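PDB 3OT6: enoyl-CoA hydratase/isomerase family protein from Pseudomonas syringae pv. tomato, which probably acts on coenzyme A thioesters, as a member of the crotonase superfamily, although its exact substrate and reaction are not established. Local coordinates for residues Pro57-Gly62 with Pro102-Ala107; Gly124-Gly129 with Phe166-Ala171; Lys108-Leu113 with Ile128-Val133. One frame throughout, in Å; residues are numbered along the deposited sequence.

Contact 1. Residues Pro57-Gly62 with Pro102-Ala107; sequences PGILSG and PGHAVA
Pro102 meets the chain at Gly58 and Leu60. Its carbonyl oxygen takes a weak, bent hydrogen bond from Gly58 N at 3.2 Å, while the other side of the residue turns its CD toward the backbone of Leu60, 3.8 Å from Leu60 N. Gly103 comes next, and its lack of a side chain allows a close parallel pairing in which its CA is 4.0 Å from Gly58 CA; Gly58 O also receives a CA-H...O contact from Gly103. His104 is gripped through both ends of its backbone. Its N-H runs almost straight (169°) to Gly58 O, arriving well above the carbonyl plane, and its own O accepts from Leu60 N at 2.8 Å. The side chains of His104 and Ile59 lie on the same face of the sheet, where they run slantwise to one another: Ile59 CG1 stands opposite the backbone N (chi1 -176°), carrying CD1 to within 3.8 Å of His104 CB. Ala105 points to the other face, its CB 4.0 Å from Leu60 CB and equally near Leu60 CD2. By then the partner chain has turned a corner at Leu60, and beyond it Val106 N hydrogen-bonds to Ser61 O at 3.0 Å, an oxygen that Ala105 CA also approaches. The Ser61 hydroxyl is held by Asn27 O and Gly63 N. Strand 58-59 forms one edge of the smaller sheet of this crotonase-type fold. Strand 103-106 is bonded on its other flank to the chain at Ser127 and Gly129, with the Phe126 and His104 rings packed edge-to-face. Leu60 and Ala105 rest on Leu113 of helix 108-113, which follows directly from Ala107.

Contact 2. Residues Gly124-Gly129 with Phe166-Ala171; sequences GPFSIG and FDPEGA
Ile128 and Phe166 form an antiparallel hydrogen-bonded pair, each using both its N-H and its carbonyl. Ile128 N donates to Phe166 O at 2.8 Å, lying in the carbonyl plane; in return Phe166 N reaches Ile128 O at 2.9 Å from a position tilted 34° from the plane of the Ile128 carbonyl. Two further groups crowd around these acceptors. Ser127 CA makes a CA-H...O contact of 3.3 Å with Phe166 O, and the edge of the Phe166 ring comes up to Ile128 O, CD2 being 3.3 Å away and the oxygen lying near the ring plane. With CG set beside its backbone N (chi1 -58°), Phe166 keeps its ring close to the strand it pairs with. The Ile128 side chain heads for helix 168-174: its CD1 touches Ala171 CB at 3.7 Å, and its CB and CG2 are only slightly farther from the same methyl. This pairing makes strand 165-166 the edge of the smaller sheet of the crotonase-type fold, antiparallel to its neighbour, and the chain passes straight from it into helix 168-174. Pro168, in the first turn, turns its ring to the loop before strand 128-129. Its CD lies 3.4 Å from Gly124 O, and its CG reaches Phe126 CB at 4.3 Å, near the plane of the Phe126 ring. That loop is shaped by an inverse gamma turn centred on Pro125. The helix start is fixed by Asp167, the N-cap, whose OD1 accepts from Gly170 N at 2.9 Å, while Ala171 N bonds to Asp167 O. Farther out, Phe166 leans on Arg158 and Ser159 of helix 153-160, and the loop residue Phe176 touches both Ile128 and Ala171.

Contact 3. Residues Lys108-Leu113 with Ile128-Val133; sequences KGAFLL and IGLNEV
Leu130 CD2 lies over one face of the Phe111 ring, the chief interaction here. It makes a CH-pi contact, standing 3.8 Å from the centroid of the Phe111 ring and only 17° off its normal, though displaced toward the CE2 side of the rim. Leu130 CD1, on the same side, hangs past the rim, 3.8 Å from Phe111 CZ. The leucine reaches this position because CG lies beside its backbone N (chi1 -62°) and the chain then extends, so that the two side chains meet at about a right angle. Other apolar contacts continue along the helix. Ala110 points toward the other segment, its CB 3.8 Å from Leu130 CD2, and Leu113 CD1 approaches Ile128 CG2 at 4.1 Å. The polar groups make no hydrogen bonds between the two segments, but two acceptors lie against apolar atoms. Gly129 O is 3.5 Å from Ala110 CB, and it is the acceptor that takes the N-H of Ala107, just before the helix. Glu132, its chain bent at chi2, brings OE1 to the edge of the Phe111 ring, 3.8 Å from CE2, with the carboxylate plane turned 78° from the ring. A bound (4R)-2-methylpentane-2,4-diol, probably from the crystallisation liquor, lies near the Glu132 side chain and may mark a pocket. In crotonase-family enzymes an N-H at the start of the corresponding helix commonly lines the oxyanion hole, which may hold here for the turn beginning at Lys108. Helix 108-113 packs against strand 128-129, and Leu113 also touches Ala105 of strand 103-106, while Leu130 reaches on to Ser159 and Val160 of helix 153-160.

Overall arrangement
From the N terminus, contact 1 closes the first loop: the chain leaves at 57-62, runs through helices 66-71 and 73-91 and strand 97-100, and returns at 102-107. Helix 108-113 then opens contact 3, closed after strand 118-122 by residues 128-133. Contact 2 begins at 124-129, before contact 3 has closed, and ends at 166-171 beyond helices 141-150 and 153-160, so the two overlap on Ile128 and Gly129. Strand 128-129 pairs with 103-106 through Ala105 and Ala107, which links contact 1 to both others. Contacts 1 and 2 add the two outer strands of the smaller sheet to this central pair, and contact 3 packs helix 108-113 against it.

Contact 1. Residues Pro57-Gly62 with Pro102-Ala107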
loop_
_atom_site.group_PDB
_atom_site.type_symbol
_atom_site.label_atom_id
_atom_site.label_comp_id
_atom_site.label_asym_id
_atom_site.label_seq_id
_atom_site.Cartn_x
_atom_site.Cartn_y
_atom_site.Cartn_z
ATOM N N PRO A 57 -10.117 1.227 12.387
ATOM C CA PRO A 57 -10.920 2.432 12.098
ATOM C C PRO A 57 -10.085 3.701 12.208
ATOM O O PRO A 57 -9.257 3.810 13.105
ATOM C CB PRO A 57 -11.990 2.408 13.196
ATOM C CG PRO A 57 -12.163 0.918 13.473
ATOM C CD PRO A 57 -10.723 0.394 13.449
ATOM N N GLY A 58 -10.295 4.609 11.252
ATOM C CA GLY A 58 -9.637 5.874 11.199
ATOM C C GLY A 58 -8.213 5.818 10.690
ATOM O O GLY A 58 -7.590 6.862 10.528
ATOM N N ILE A 59 -7.655 4.627 10.453
ATOM C CA ILE A 59 -6.265 4.557 9.993
ATOM C C ILE A 59 -5.884 3.306 9.136
ATOM O O ILE A 59 -6.005 2.148 9.608
ATOM C CB ILE A 59 -5.280 4.711 11.173
ATOM C CG1 ILE A 59 -3.856 4.738 10.679
ATOM C CG2 ILE A 59 -5.454 3.589 12.178
ATOM C CD1 ILE A 59 -3.185 6.044 10.922
ATOM N N LEU A 60 -5.374 3.556 7.915
ATOM C CA LEU A 60 -4.689 2.520 7.130
ATOM C C LEU A 60 -3.302 2.239 7.710
ATOM O O LEU A 60 -3.016 1.093 8.198
ATOM C CB LEU A 60 -4.612 2.858 5.637
ATOM C CG LEU A 60 -3.807 1.817 4.807
ATOM C CD1 LEU A 60 -4.418 0.426 4.983
ATOM C CD2 LEU A 60 -3.709 2.215 3.287
ATOM N N SER A 61 -2.441 3.261 7.692
ATOM C CA SER A 61 -1.134 3.144 8.321
ATOM C C SER A 61 -0.464 4.498 8.292
ATOM O O SER A 61 -0.611 5.229 7.319
ATOM C CB SER A 61 -0.261 2.125 7.621
ATOM O OG SER A 61 1.043 2.191 8.109
ATOM N N GLY A 62 0.259 4.834 9.368
ATOM C CA GLY A 62 0.957 6.113 9.485
ATOM C C GLY A 62 2.366 5.954 8.939
ATOM O O GLY A 62 3.155 6.879 9.009
ATOM N N PRO A 102 -9.328 2.919 5.751
ATOM C CA PRO A 102 -10.398 3.391 6.667
ATOM C C PRO A 102 -10.199 4.793 7.304
ATOM O O PRO A 102 -10.982 5.188 8.156
ATOM C CB PRO A 102 -10.522 2.259 7.716
ATOM C CG PRO A 102 -9.321 1.407 7.579
ATOM C CD PRO A 102 -8.449 1.952 6.435
ATOM N N GLY A 103 -9.205 5.556 6.861
ATOM C CA GLY A 103 -8.989 6.885 7.393
ATOM C C GLY A 103 -7.733 7.507 6.817
ATOM O O GLY A 103 -7.684 7.850 5.596
ATOM N N HIS A 104 -6.737 7.694 7.688
ATOM C CA HIS A 104 -5.425 8.274 7.333
ATOM C C HIS A 104 -4.561 7.254 6.603
ATOM O O HIS A 104 -4.586 6.048 6.922
ATOM C CB HIS A 104 -4.662 8.656 8.623
ATOM C CG HIS A 104 -5.306 9.746 9.412
ATOM N ND1 HIS A 104 -5.813 9.547 10.675
ATOM C CD2 HIS A 104 -5.537 11.046 9.114
ATOM C CE1 HIS A 104 -6.337 10.674 11.122
ATOM N NE2 HIS A 104 -6.184 11.599 10.190
ATOM N N ALA A 105 -3.727 7.724 5.689
ATOM C CA ALA A 105 -2.692 6.878 5.093
ATOM C C ALA A 105 -1.475 7.762 4.773
ATOM O O ALA A 105 -1.542 8.647 3.912
ATOM C CB ALA A 105 -3.247 6.178 3.832
ATOM N N VAL A 106 -0.372 7.586 5.499
ATOM C CA VAL A 106 0.716 8.575 5.453
ATOM C C VAL A 106 1.986 7.809 5.191
ATOM O O VAL A 106 2.180 6.718 5.751
ATOM C CB VAL A 106 0.839 9.328 6.782
ATOM C CG1 VAL A 106 2.058 10.301 6.801
ATOM C CG2 VAL A 106 -0.455 10.101 7.120
ATOM N N ALA A 107 2.839 8.365 4.324
ATOM C CA ALA A 107 4.208 7.856 4.050
ATOM C C ALA A 107 4.026 6.411 3.529
ATOM O O ALA A 107 3.174 6.235 2.655
ATOM C CB ALA A 107 5.118 7.964 5.291
#

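Contact 2. Residues Gly124-Gly129 with Phe166-Ala171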
loop_
_atom_site.group_PDB
_atom_site.type_symbol
_atom_site.label_atom_id
_atom_site.label_comp_id
_atom_site.label_asym_id
_atom_site.label_seq_id
_atom_site.Cartn_x
_atom_site.Cartn_y
_atom_site.Cartn_z
ATOM N N GLY A 124 -13.960 12.158 5.442
ATOM C CA GLY A 124 -13.815 12.616 6.805
ATOM C C GLY A 124 -12.511 13.339 7.041
ATOM O O GLY A 124 -11.805 13.700 6.083
ATOM N N PRO A 125 -12.174 13.570 8.326
ATOM C CA PRO A 125 -11.042 14.485 8.602
ATOM C C PRO A 125 -9.709 13.751 8.504
ATOM O O PRO A 125 -8.923 13.758 9.457
ATOM C CB PRO A 125 -11.296 14.927 10.051
ATOM C CG PRO A 125 -12.067 13.736 10.704
ATOM C CD PRO A 125 -12.918 13.160 9.551
ATOM N N PHE A 126 -9.445 13.100 7.365
ATOM C CA PHE A 126 -8.280 12.202 7.288
ATOM C C PHE A 126 -7.212 12.808 6.442
ATOM O O PHE A 126 -7.503 13.681 5.641
ATOM C CB PHE A 126 -8.710 10.857 6.794
ATOM C CG PHE A 126 -9.762 10.211 7.664
ATOM C CD1 PHE A 126 -9.448 9.787 8.960
ATOM C CD2 PHE A 126 -11.055 10.037 7.192
ATOM C CE1 PHE A 126 -10.390 9.191 9.765
ATOM C CE2 PHE A 126 -12.030 9.424 7.985
ATOM C CZ PHE A 126 -11.701 8.981 9.274
ATOM N N SER A 127 -5.968 12.430 6.672
ATOM C CA SER A 127 -4.897 12.869 5.797
ATOM C C SER A 127 -4.356 11.686 5.018
ATOM O O SER A 127 -4.043 10.617 5.619
ATOM C CB SER A 127 -3.725 13.445 6.606
ATOM O OG SER A 127 -4.243 14.516 7.351
ATOM N N ILE A 128 -4.174 11.881 3.721
ATOM C CA ILE A 128 -3.485 10.887 2.949
ATOM C C ILE A 128 -2.348 11.574 2.217
ATOM O O ILE A 128 -2.575 12.592 1.503
ATOM C CB ILE A 128 -4.425 10.276 1.941
ATOM C CG1 ILE A 128 -5.529 9.479 2.643
ATOM C CG2 ILE A 128 -3.629 9.482 0.935
ATOM C CD1 ILE A 128 -6.649 9.179 1.747
ATOM N N GLY A 129 -1.121 11.073 2.375
ATOM C CA GLY A 129 -0.041 11.691 1.654
ATOM C C GLY A 129 1.292 11.205 2.107
ATOM O O GLY A 129 1.359 10.325 2.929
ATOM N N PHE A 166 -3.301 15.372 1.624
ATOM C CA PHE A 166 -4.621 15.395 0.938
ATOM C C PHE A 166 -5.736 14.955 1.861
ATOM O O PHE A 166 -5.576 14.105 2.768
ATOM C CB PHE A 166 -4.592 14.512 -0.321
ATOM C CG PHE A 166 -3.528 14.929 -1.301
ATOM C CD1 PHE A 166 -3.816 15.846 -2.317
ATOM C CD2 PHE A 166 -2.231 14.462 -1.176
ATOM C CE1 PHE A 166 -2.843 16.274 -3.192
ATOM C CE2 PHE A 166 -1.232 14.904 -2.039
ATOM C CZ PHE A 166 -1.540 15.821 -3.054
ATOM N N ASP A 167 -6.878 15.568 1.659
ATOM C CA ASP A 167 -8.046 15.043 2.278
ATOM C C ASP A 167 -8.553 13.950 1.342
ATOM O O ASP A 167 -8.037 13.798 0.233
ATOM C CB ASP A 167 -9.049 16.157 2.602
ATOM C CG ASP A 167 -9.628 16.864 1.392
ATOM O OD1 ASP A 167 -9.408 16.495 0.198
ATOM O OD2 ASP A 167 -10.359 17.851 1.681
ATOM N N PRO A 168 -9.551 13.171 1.779
ATOM C CA PRO A 168 -9.942 12.059 0.905
ATOM C C PRO A 168 -10.243 12.389 -0.576
ATOM O O PRO A 168 -9.753 11.683 -1.485
ATOM C CB PRO A 168 -11.131 11.458 1.646
ATOM C CG PRO A 168 -10.750 11.669 3.109
ATOM C CD PRO A 168 -10.154 13.071 3.126
ATOM N N GLU A 169 -11.032 13.427 -0.827
ATOM C CA GLU A 169 -11.384 13.824 -2.194
ATOM C C GLU A 169 -10.157 14.262 -2.954
ATOM O O GLU A 169 -9.970 13.891 -4.131
ATOM C CB GLU A 169 -12.401 14.961 -2.211
ATOM C CG GLU A 169 -13.873 14.542 -2.259
ATOM C CD GLU A 169 -14.820 15.774 -2.592
ATOM O OE1 GLU A 169 -14.321 16.967 -2.608
ATOM O OE2 GLU A 169 -16.059 15.538 -2.841
ATOM N N GLY A 170 -9.333 15.049 -2.283
ATOM C CA GLY A 170 -8.070 15.474 -2.854
ATOM C C GLY A 170 -7.162 14.294 -3.156
ATOM O O GLY A 170 -6.460 14.311 -4.185
ATOM N N ALA A 171 -7.178 13.260 -2.289
ATOM C CA ALA A 171 -6.338 12.118 -2.513
ATOM C C ALA A 171 -6.883 11.315 -3.701
ATOM O O ALA A 171 -6.114 10.655 -4.398
ATOM C CB ALA A 171 -6.253 11.283 -1.296
#

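Contact 3. Residues Lys108-Leu113 with Ile128-Val133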
loop_
_atom_site.group_PDB
_atom_site.type_symbol
_atom_site.label_atom_id
_atom_site.label_comp_id
_atom_site.label_asym_id
_atom_site.label_seq_id
_atom_site.Cartn_x
_atom_site.Cartn_y
_atom_site.Cartn_z
ATOM N N LYS A 108 4.758 5.400 4.050
ATOM C CA LYS A 108 4.601 4.005 3.586
ATOM C C LYS A 108 3.120 3.609 3.615
ATOM O O LYS A 108 2.653 2.899 2.724
ATOM C CB LYS A 108 5.472 2.995 4.372
ATOM C CG LYS A 108 5.469 1.542 3.818
ATOM C CD LYS A 108 6.249 1.432 2.463
ATOM C CE LYS A 108 6.040 0.081 1.661
ATOM N NZ LYS A 108 6.673 0.325 0.234
ATOM N N GLY A 109 2.358 4.078 4.585
ATOM C CA GLY A 109 0.938 3.752 4.537
ATOM C C GLY A 109 0.301 4.265 3.234
ATOM O O GLY A 109 -0.595 3.632 2.666
ATOM N N ALA A 110 0.716 5.427 2.749
ATOM C CA ALA A 110 0.152 5.858 1.479
ATOM C C ALA A 110 0.809 5.098 0.285
ATOM O O ALA A 110 0.180 4.975 -0.782
ATOM C CB ALA A 110 0.226 7.391 1.295
ATOM N N PHE A 111 2.047 4.616 0.444
ATOM C CA PHE A 111 2.598 3.730 -0.556
ATOM C C PHE A 111 1.824 2.440 -0.754
ATOM O O PHE A 111 1.842 1.856 -1.838
ATOM C CB PHE A 111 4.065 3.477 -0.347
ATOM C CG PHE A 111 4.905 4.666 -0.734
ATOM C CD1 PHE A 111 4.836 5.191 -2.041
ATOM C CD2 PHE A 111 5.731 5.287 0.182
ATOM C CE1 PHE A 111 5.629 6.329 -2.418
ATOM C CE2 PHE A 111 6.486 6.392 -0.164
ATOM C CZ PHE A 111 6.441 6.934 -1.455
ATOM N N LEU A 112 1.118 1.990 0.265
ATOM C CA LEU A 112 0.353 0.773 0.090
ATOM C C LEU A 112 -0.738 1.012 -0.942
ATOM O O LEU A 112 -1.027 0.081 -1.708
ATOM C CB LEU A 112 -0.282 0.274 1.386
ATOM C CG LEU A 112 0.641 -0.100 2.523
ATOM C CD1 LEU A 112 -0.266 -0.579 3.713
ATOM C CD2 LEU A 112 1.548 -1.172 2.062
ATOM N N LEU A 113 -1.354 2.208 -0.951
ATOM C CA LEU A 113 -2.393 2.556 -1.958
ATOM C C LEU A 113 -1.866 2.653 -3.415
ATOM O O LEU A 113 -2.637 2.515 -4.399
ATOM C CB LEU A 113 -3.125 3.856 -1.593
ATOM C CG LEU A 113 -3.762 3.995 -0.188
ATOM C CD1 LEU A 113 -3.836 5.482 0.185
ATOM C CD2 LEU A 113 -5.137 3.313 -0.197
ATOM N N ILE A 128 -4.174 11.881 3.721
ATOM C CA ILE A 128 -3.485 10.887 2.949
ATOM C C ILE A 128 -2.348 11.574 2.217
ATOM O O ILE A 128 -2.575 12.592 1.503
ATOM C CB ILE A 128 -4.425 10.276 1.941
ATOM C CG1 ILE A 128 -5.529 9.479 2.643
ATOM C CG2 ILE A 128 -3.629 9.482 0.935
ATOM C CD1 ILE A 128 -6.649 9.179 1.747
ATOM N N GLY A 129 -1.121 11.073 2.375
ATOM C CA GLY A 129 -0.041 11.691 1.654
ATOM C C GLY A 129 1.292 11.205 2.107
ATOM O O GLY A 129 1.359 10.325 2.929
ATOM N N LEU A 130 2.341 11.853 1.602
ATOM C CA LEU A 130 3.687 11.441 1.745
ATOM C C LEU A 130 4.424 12.554 2.499
ATOM O O LEU A 130 4.825 13.579 1.915
ATOM C CB LEU A 130 4.308 11.226 0.344
ATOM C CG LEU A 130 3.634 10.137 -0.488
ATOM C CD1 LEU A 130 4.305 10.037 -1.881
ATOM C CD2 LEU A 130 3.630 8.758 0.245
ATOM N N ASN A 131 4.617 12.371 3.802
ATOM C CA ASN A 131 5.068 13.517 4.560
ATOM C C ASN A 131 6.554 13.508 4.764
ATOM O O ASN A 131 7.073 14.304 5.530
ATOM C CB ASN A 131 4.309 13.640 5.874
ATOM C CG ASN A 131 4.608 12.505 6.823
ATOM O OD1 ASN A 131 5.127 11.462 6.452
ATOM N ND2 ASN A 131 4.280 12.708 8.047
ATOM N N GLU A 132 7.253 12.616 4.073
ATOM C CA GLU A 132 8.621 12.391 4.444
ATOM C C GLU A 132 9.490 13.642 4.335
ATOM O O GLU A 132 10.416 13.831 5.145
ATOM C CB GLU A 132 9.278 11.083 3.863
ATOM C CG GLU A 132 8.718 10.368 2.683
ATOM C CD GLU A 132 7.390 9.601 2.901
ATOM O OE1 GLU A 132 7.378 8.359 2.932
ATOM O OE2 GLU A 132 6.329 10.243 2.969
ATOM N N VAL A 133 9.186 14.495 3.354
ATOM C CA VAL A 133 9.996 15.683 3.114
ATOM C C VAL A 133 9.726 16.679 4.250
ATOM O O VAL A 133 10.584 17.506 4.587
ATOM C CB VAL A 133 9.802 16.313 1.708
ATOM C CG1 VAL A 133 10.130 17.865 1.700
ATOM C CG2 VAL A 133 10.683 15.624 0.745
#